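Local coordinates for polysaccharide biosynthesis protein CapD (Bacillus thuringiensis HD-771, PDB 6BWC) that probably acts as an NADP-dependent, short-chain-dehydrogenase-like enzyme on UDP-N-acetylglucosamine in the pathway to CMP-pseudaminic acid, at residues Thr18-Glu30 with Leu207-Lys219. The protein carries 2 engineered substitutions. Numbering follows the deposited sequence.
Sequences TIGKSILSNVLQE and LNQATMLTIEAMK. With NAP (NADP nicotinamide-adenine-dinucleotide phosphate), chain N.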
loop_
_atom_site.group_PDB
_atom_site.type_symbol
_atom_site.label_atom_id
_atom_site.label_comp_id
_atom_site.label_asym_id
_atom_site.label_seq_id
_atom_site.Cartn_x
_atom_site.Cartn_y
_atom_site.Cartn_z
ATOM N N THR C 18 30.826 5.517 4.240
ATOM C CA THR C 18 32.060 6.294 4.251
ATOM C C THR C 18 31.853 7.727 4.761
ATOM O O THR C 18 32.542 8.186 5.698
ATOM C CB THR C 18 32.683 6.325 2.842
ATOM O OG1 THR C 18 33.117 5.010 2.496
ATOM C CG2 THR C 18 33.873 7.309 2.744
ATOM N N ILE C 19 30.902 8.418 4.148
ATOM C CA ILE C 19 30.659 9.816 4.468
ATOM C C ILE C 19 29.813 9.976 5.736
ATOM O O ILE C 19 30.030 10.906 6.521
ATOM C CB ILE C 19 30.086 10.550 3.241
ATOM C CG1 ILE C 19 31.211 10.700 2.205
ATOM C CG2 ILE C 19 29.525 11.918 3.619
ATOM C CD1 ILE C 19 30.751 10.929 0.796
ATOM N N GLY C 20 28.882 9.054 5.950
ATOM C CA GLY C 20 28.062 9.050 7.155
ATOM C C GLY C 20 28.805 8.806 8.456
ATOM O O GLY C 20 28.474 9.432 9.457
ATOM N N LYS C 21 29.783 7.894 8.449
ATOM C CA LYS C 21 30.670 7.718 9.600
ATOM C C LYS C 21 31.530 8.951 9.854
ATOM O O LYS C 21 31.598 9.434 10.993
ATOM C CB LYS C 21 31.613 6.529 9.449
ATOM C CG LYS C 21 31.016 5.166 9.787
ATOM C CD LYS C 21 32.086 4.187 10.301
ATOM C CE LYS C 21 33.199 3.868 9.300
ATOM N NZ LYS C 21 34.528 3.792 9.981
ATOM N N SER C 22 32.193 9.469 8.822
ATOM C CA SER C 22 33.049 10.647 9.030
ATOM C C SER C 22 32.240 11.811 9.641
ATOM O O SER C 22 32.671 12.388 10.638
ATOM C CB SER C 22 33.775 11.086 7.748
ATOM O OG SER C 22 35.040 11.650 8.060
ATOM N N ILE C 23 31.059 12.108 9.082
ATOM C CA ILE C 23 30.130 13.092 9.701
ATOM C C ILE C 23 29.833 12.781 11.188
ATOM O O ILE C 23 29.816 13.693 12.014
ATOM C CB ILE C 23 28.774 13.196 8.953
ATOM C CG1 ILE C 23 28.968 13.780 7.545
ATOM C CG2 ILE C 23 27.782 14.073 9.735
ATOM C CD1 ILE C 23 27.784 13.566 6.615
ATOM N N LEU C 24 29.574 11.503 11.494
ATOM C CA LEU C 24 29.275 11.027 12.861
ATOM C C LEU C 24 30.320 11.452 13.861
ATOM O O LEU C 24 29.989 12.067 14.875
ATOM C CB LEU C 24 29.162 9.490 12.896
ATOM C CG LEU C 24 29.027 8.785 14.239
ATOM C CD1 LEU C 24 27.975 9.486 15.088
ATOM C CD2 LEU C 24 28.669 7.322 14.034
ATOM N N SER C 25 31.571 11.106 13.575
ATOM C CA SER C 25 32.667 11.439 14.473
ATOM C C SER C 25 32.929 12.957 14.527
ATOM O O SER C 25 33.311 13.479 15.570
ATOM C CB SER C 25 33.930 10.660 14.106
ATOM O OG SER C 25 34.198 10.763 12.723
ATOM N N ASN C 26 32.679 13.680 13.443
ATOM C CA ASN C 26 32.917 15.124 13.459
ATOM C C ASN C 26 31.851 15.794 14.287
ATOM O O ASN C 26 32.172 16.623 15.123
ATOM C CB ASN C 26 33.017 15.728 12.046
ATOM C CG ASN C 26 34.398 15.484 11.384
ATOM O OD1 ASN C 26 35.091 16.432 11.019
ATOM N ND2 ASN C 26 34.787 14.212 11.220
ATOM N N VAL C 27 30.598 15.387 14.086
ATOM C CA VAL C 27 29.471 15.873 14.890
ATOM C C VAL C 27 29.636 15.487 16.354
ATOM O O VAL C 27 29.224 16.226 17.224
ATOM C CB VAL C 27 28.083 15.409 14.320
ATOM C CG1 VAL C 27 26.959 15.430 15.366
ATOM C CG2 VAL C 27 27.672 16.269 13.135
ATOM N N LEU C 28 30.243 14.338 16.614
ATOM C CA LEU C 28 30.444 13.867 17.995
ATOM C C LEU C 28 31.376 14.746 18.843
ATOM O O LEU C 28 31.204 14.813 20.056
ATOM C CB LEU C 28 30.911 12.389 18.032
ATOM C CG LEU C 28 29.828 11.287 17.975
ATOM C CD1 LEU C 28 30.436 9.897 17.857
ATOM C CD2 LEU C 28 28.897 11.323 19.179
ATOM N N GLN C 29 32.344 15.417 18.223
ATOM C CA GLN C 29 33.256 16.298 18.970
ATOM C C GLN C 29 32.647 17.645 19.382
ATOM O O GLN C 29 33.169 18.280 20.300
ATOM C CB GLN C 29 34.579 16.494 18.223
ATOM C CG GLN C 29 35.562 15.359 18.481
ATOM C CD GLN C 29 36.624 15.235 17.404
ATOM O OE1 GLN C 29 36.867 16.180 16.634
ATOM N NE2 GLN C 29 37.267 14.061 17.335
ATOM N N GLU C 30 31.562 18.082 18.738
ATOM C CA GLU C 30 30.779 19.214 19.268
ATOM C C GLU C 30 29.802 18.831 20.402
ATOM O O GLU C 30 29.107 19.687 20.963
ATOM C CB GLU C 30 30.034 19.918 18.150
ATOM C CG GLU C 30 30.944 20.743 17.263
ATOM C CD GLU C 30 30.249 21.219 16.013
ATOM O OE1 GLU C 30 29.036 21.502 16.079
ATOM O OE2 GLU C 30 30.915 21.308 14.971
ATOM N N LEU C 207 37.867 12.838 2.048
ATOM C CA LEU C 207 36.779 12.503 2.947
ATOM C C LEU C 207 36.437 13.696 3.809
ATOM O O LEU C 207 35.265 13.946 4.031
ATOM C CB LEU C 207 37.185 11.319 3.809
ATOM C CG LEU C 207 36.211 10.724 4.811
ATOM C CD1 LEU C 207 34.842 10.504 4.197
ATOM C CD2 LEU C 207 36.778 9.400 5.314
ATOM N N ASN C 208 37.465 14.438 4.254
ATOM C CA ASN C 208 37.299 15.641 5.115
ATOM C C ASN C 208 36.767 16.835 4.364
ATOM O O ASN C 208 36.040 17.641 4.914
ATOM C CB ASN C 208 38.622 16.092 5.766
ATOM C CG ASN C 208 39.213 15.044 6.680
ATOM O OD1 ASN C 208 40.055 14.257 6.255
ATOM N ND2 ASN C 208 38.760 15.004 7.920
ATOM N N GLN C 209 37.198 16.995 3.128
ATOM C CA GLN C 209 36.571 17.956 2.231
ATOM C C GLN C 209 35.042 17.687 2.109
ATOM O O GLN C 209 34.227 18.604 2.229
ATOM C CB GLN C 209 37.289 17.924 0.865
ATOM C CG GLN C 209 38.636 18.659 0.882
ATOM C CD GLN C 209 39.329 18.748 -0.478
ATOM O OE1 GLN C 209 39.506 17.760 -1.190
ATOM N NE2 GLN C 209 39.727 19.948 -0.837
ATOM N N ALA C 210 34.684 16.416 1.917
ATOM C CA ALA C 210 33.286 15.973 1.822
ATOM C C ALA C 210 32.558 16.164 3.128
ATOM O O ALA C 210 31.486 16.737 3.161
ATOM C CB ALA C 210 33.204 14.509 1.381
ATOM N N THR C 211 33.149 15.679 4.201
ATOM C CA THR C 211 32.585 15.861 5.542
ATOM C C THR C 211 32.337 17.358 5.921
ATOM O O THR C 211 31.227 17.707 6.370
ATOM C CB THR C 211 33.477 15.178 6.608
ATOM O OG1 THR C 211 34.035 13.973 6.079
ATOM C CG2 THR C 211 32.679 14.838 7.845
ATOM N N MET C 212 33.342 18.217 5.717
ATOM C CA MET C 212 33.255 19.633 6.093
ATOM C C MET C 212 32.294 20.402 5.226
ATOM O O MET C 212 31.598 21.291 5.711
ATOM C CB MET C 212 34.625 20.324 6.068
ATOM C CG MET C 212 35.576 19.901 7.176
ATOM S SD MET C 212 34.803 19.729 8.807
ATOM C CE MET C 212 34.091 21.384 8.995
ATOM N N LEU C 213 32.257 20.063 3.946
ATOM C CA LEU C 213 31.292 20.658 3.020
ATOM C C LEU C 213 29.880 20.480 3.562
ATOM O O LEU C 213 29.152 21.453 3.729
ATOM C CB LEU C 213 31.428 20.020 1.625
ATOM C CG LEU C 213 30.528 20.581 0.509
ATOM C CD1 LEU C 213 30.774 22.080 0.324
ATOM C CD2 LEU C 213 30.664 19.846 -0.834
ATOM N N THR C 214 29.532 19.227 3.871
ATOM C CA THR C 214 28.200 18.866 4.376
ATOM C C THR C 214 27.880 19.526 5.730
ATOM O O THR C 214 26.856 20.215 5.870
ATOM C CB THR C 214 28.024 17.328 4.509
ATOM O OG1 THR C 214 28.721 16.635 3.459
ATOM C CG2 THR C 214 26.534 16.950 4.455
ATOM N N ILE C 215 28.764 19.332 6.706
ATOM C CA ILE C 215 28.628 19.986 8.013
ATOM C C ILE C 215 28.486 21.537 7.911
ATOM O O ILE C 215 27.597 22.107 8.569
ATOM C CB ILE C 215 29.756 19.522 8.970
ATOM C CG1 ILE C 215 29.424 18.143 9.510
ATOM C CG2 ILE C 215 29.939 20.475 10.141
ATOM C CD1 ILE C 215 30.602 17.418 10.110
ATOM N N GLU C 216 29.319 22.206 7.094
ATOM C CA GLU C 216 29.176 23.688 6.853
ATOM C C GLU C 216 27.804 24.072 6.333
ATOM O O GLU C 216 27.151 24.968 6.871
ATOM C CB GLU C 216 30.208 24.249 5.864
ATOM C CG GLU C 216 31.215 25.179 6.510
ATOM C CD GLU C 216 30.722 26.618 6.633
ATOM O OE1 GLU C 216 30.354 27.200 5.595
ATOM O OE2 GLU C 216 30.743 27.188 7.751
ATOM N N ALA C 217 27.380 23.378 5.283
ATOM C CA ALA C 217 26.062 23.597 4.703
ATOM C C ALA C 217 24.950 23.328 5.712
ATOM O O ALA C 217 23.903 23.938 5.629
ATOM C CB ALA C 217 25.879 22.742 3.458
ATOM N N MET C 218 25.178 22.408 6.653
ATOM C CA MET C 218 24.244 22.198 7.778
ATOM C C MET C 218 24.076 23.478 8.613
ATOM O O MET C 218 22.961 23.866 8.943
ATOM C CB MET C 218 24.744 21.079 8.698
ATOM C CG MET C 218 23.701 20.059 9.104
ATOM S SD MET C 218 21.964 20.523 9.162
ATOM C CE MET C 218 21.329 18.881 8.890
ATOM N N LYS C 219 25.211 24.114 8.923
ATOM C CA LYS C 219 25.279 25.291 9.786
ATOM C C LYS C 219 24.856 26.582 9.105
ATOM O O LYS C 219 24.190 27.404 9.717
ATOM C CB LYS C 219 26.714 25.471 10.296
ATOM C CG LYS C 219 27.214 24.403 11.264
ATOM C CD LYS C 219 28.646 23.970 10.944
ATOM C CE LYS C 219 29.608 24.104 12.116
ATOM N NZ LYS C 219 29.503 23.011 13.122
HETATM P PA NAP N . 28.190 4.360 1.145
HETATM O O1A NAP N . 29.502 4.080 1.823
HETATM O O2A NAP N . 27.656 3.283 0.264
HETATM O O5B NAP N . 27.090 4.760 2.225
HETATM C C5B NAP N . 25.715 4.451 1.985
HETATM C C4B NAP N . 24.950 4.491 3.304
HETATM O O4B NAP N . 23.538 4.389 3.127
HETATM C C3B NAP N . 25.321 3.304 4.152
HETATM O O3B NAP N . 25.215 3.773 5.493
HETATM C C2B NAP N . 24.272 2.284 3.794
HETATM O O2B NAP N . 24.239 1.301 4.807
HETATM C C1B NAP N . 23.029 3.167 3.676
HETATM N N9A NAP N . 21.865 2.739 2.827
HETATM C C8A NAP N . 21.828 2.261 1.549
HETATM N N7A NAP N . 20.542 2.019 1.121
HETATM C C5A NAP N . 19.733 2.356 2.141
HETATM C C6A NAP N . 18.276 2.362 2.423
HETATM N N6A NAP N . 17.376 1.957 1.516
HETATM N N1A NAP N . 17.853 2.795 3.622
HETATM C C2A NAP N . 18.702 3.212 4.578
HETATM N N3A NAP N . 20.033 3.229 4.406
HETATM C C4A NAP N . 20.603 2.827 3.243
HETATM O O3 NAP N . 28.216 5.738 0.306
HETATM P PN NAP N . 29.121 7.055 0.575
HETATM O O1N NAP N . 29.266 7.352 2.060
HETATM O O2N NAP N . 30.326 6.991 -0.313
HETATM O O5D NAP N . 28.236 8.182 -0.115
HETATM C C5D NAP N . 27.231 8.814 0.639
HETATM C C4D NAP N . 26.425 9.755 -0.250
HETATM O O4D NAP N . 27.353 10.552 -1.000
HETATM C C3D NAP N . 25.453 9.134 -1.269
HETATM O O3D NAP N . 24.201 9.819 -1.175
HETATM C C2D NAP N . 26.081 9.372 -2.621
HETATM O O2D NAP N . 25.112 9.600 -3.650
HETATM C C1D NAP N . 26.924 10.622 -2.365
HETATM N N1N NAP N . 28.094 10.771 -3.239
HETATM C C2N NAP N . 29.152 9.971 -3.027
HETATM C C3N NAP N . 30.308 10.023 -3.784
HETATM C C7N NAP N . 31.465 9.111 -3.567
HETATM O O7N NAP N . 32.370 9.113 -4.404
HETATM N N7N NAP N . 31.523 8.287 -2.517
HETATM C C4N NAP N . 30.412 11.042 -4.860
HETATM C C5N NAP N . 29.200 11.854 -5.010
HETATM C C6N NAP N . 28.098 11.709 -4.185
HETATM P P2B NAP N . 23.538 -0.132 4.571
HETATM O O1X NAP N . 24.057 -0.859 5.797
HETATM O O2X NAP N . 22.047 0.110 4.676
HETATM O O3X NAP N . 24.017 -0.651 3.194
#
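Thr-18 and Leu-207 meet at the cofactor end of two helices that cross at -64°, their axes 9.3 Å apart. CG2 of Thr-18 rests on Leu-207 CD1, while its OG1 accepts a hydrogen bond from the backbone N of Arg-176. The amides of Thr-18 and Ile-19 donate almost straight to the NADP pyrophosphate, Ile-19 N to O1N at 2.9 Å, as in the glycine-rich turn of a Rossmann fold. Ile-19 CG1 touches both Leu-207 CD1 and Ala-210 CB, which lie on the same side of it, and its CD1 lies against the ribose on the nicotinamide side. Ser-22 points at the second helix, where OG makes a weak hydrogen bond to Thr-211 OG1 (3.2 Å). With CG2 anti to the backbone N and OG1 beside it, Thr-211 turns its hydroxyl to Ser-22 and its methyl to Ile-23 CG1 (3.9 Å), the last two side chains passing in opposite directions. Asn-26 CB meets Ile-215 CD1 at 3.5 Å, while its amide folds back, ND2 donating to Ser-22 O (2.9 Å) from above the carbonyl plane. Val-27 CG2 borders the same methyl more loosely. Beyond the helix, the extended Glu-30 side chain meets the bent Lys-219 chain from the opposite direction, OE2 to NZ 2.9 Å in a salt bridge; OE1 accepts from Phe-5 N. The mainly aliphatic crossing thus probably relies on shape fit more than directional bonds, the charged pair joining the helices remote from NADP.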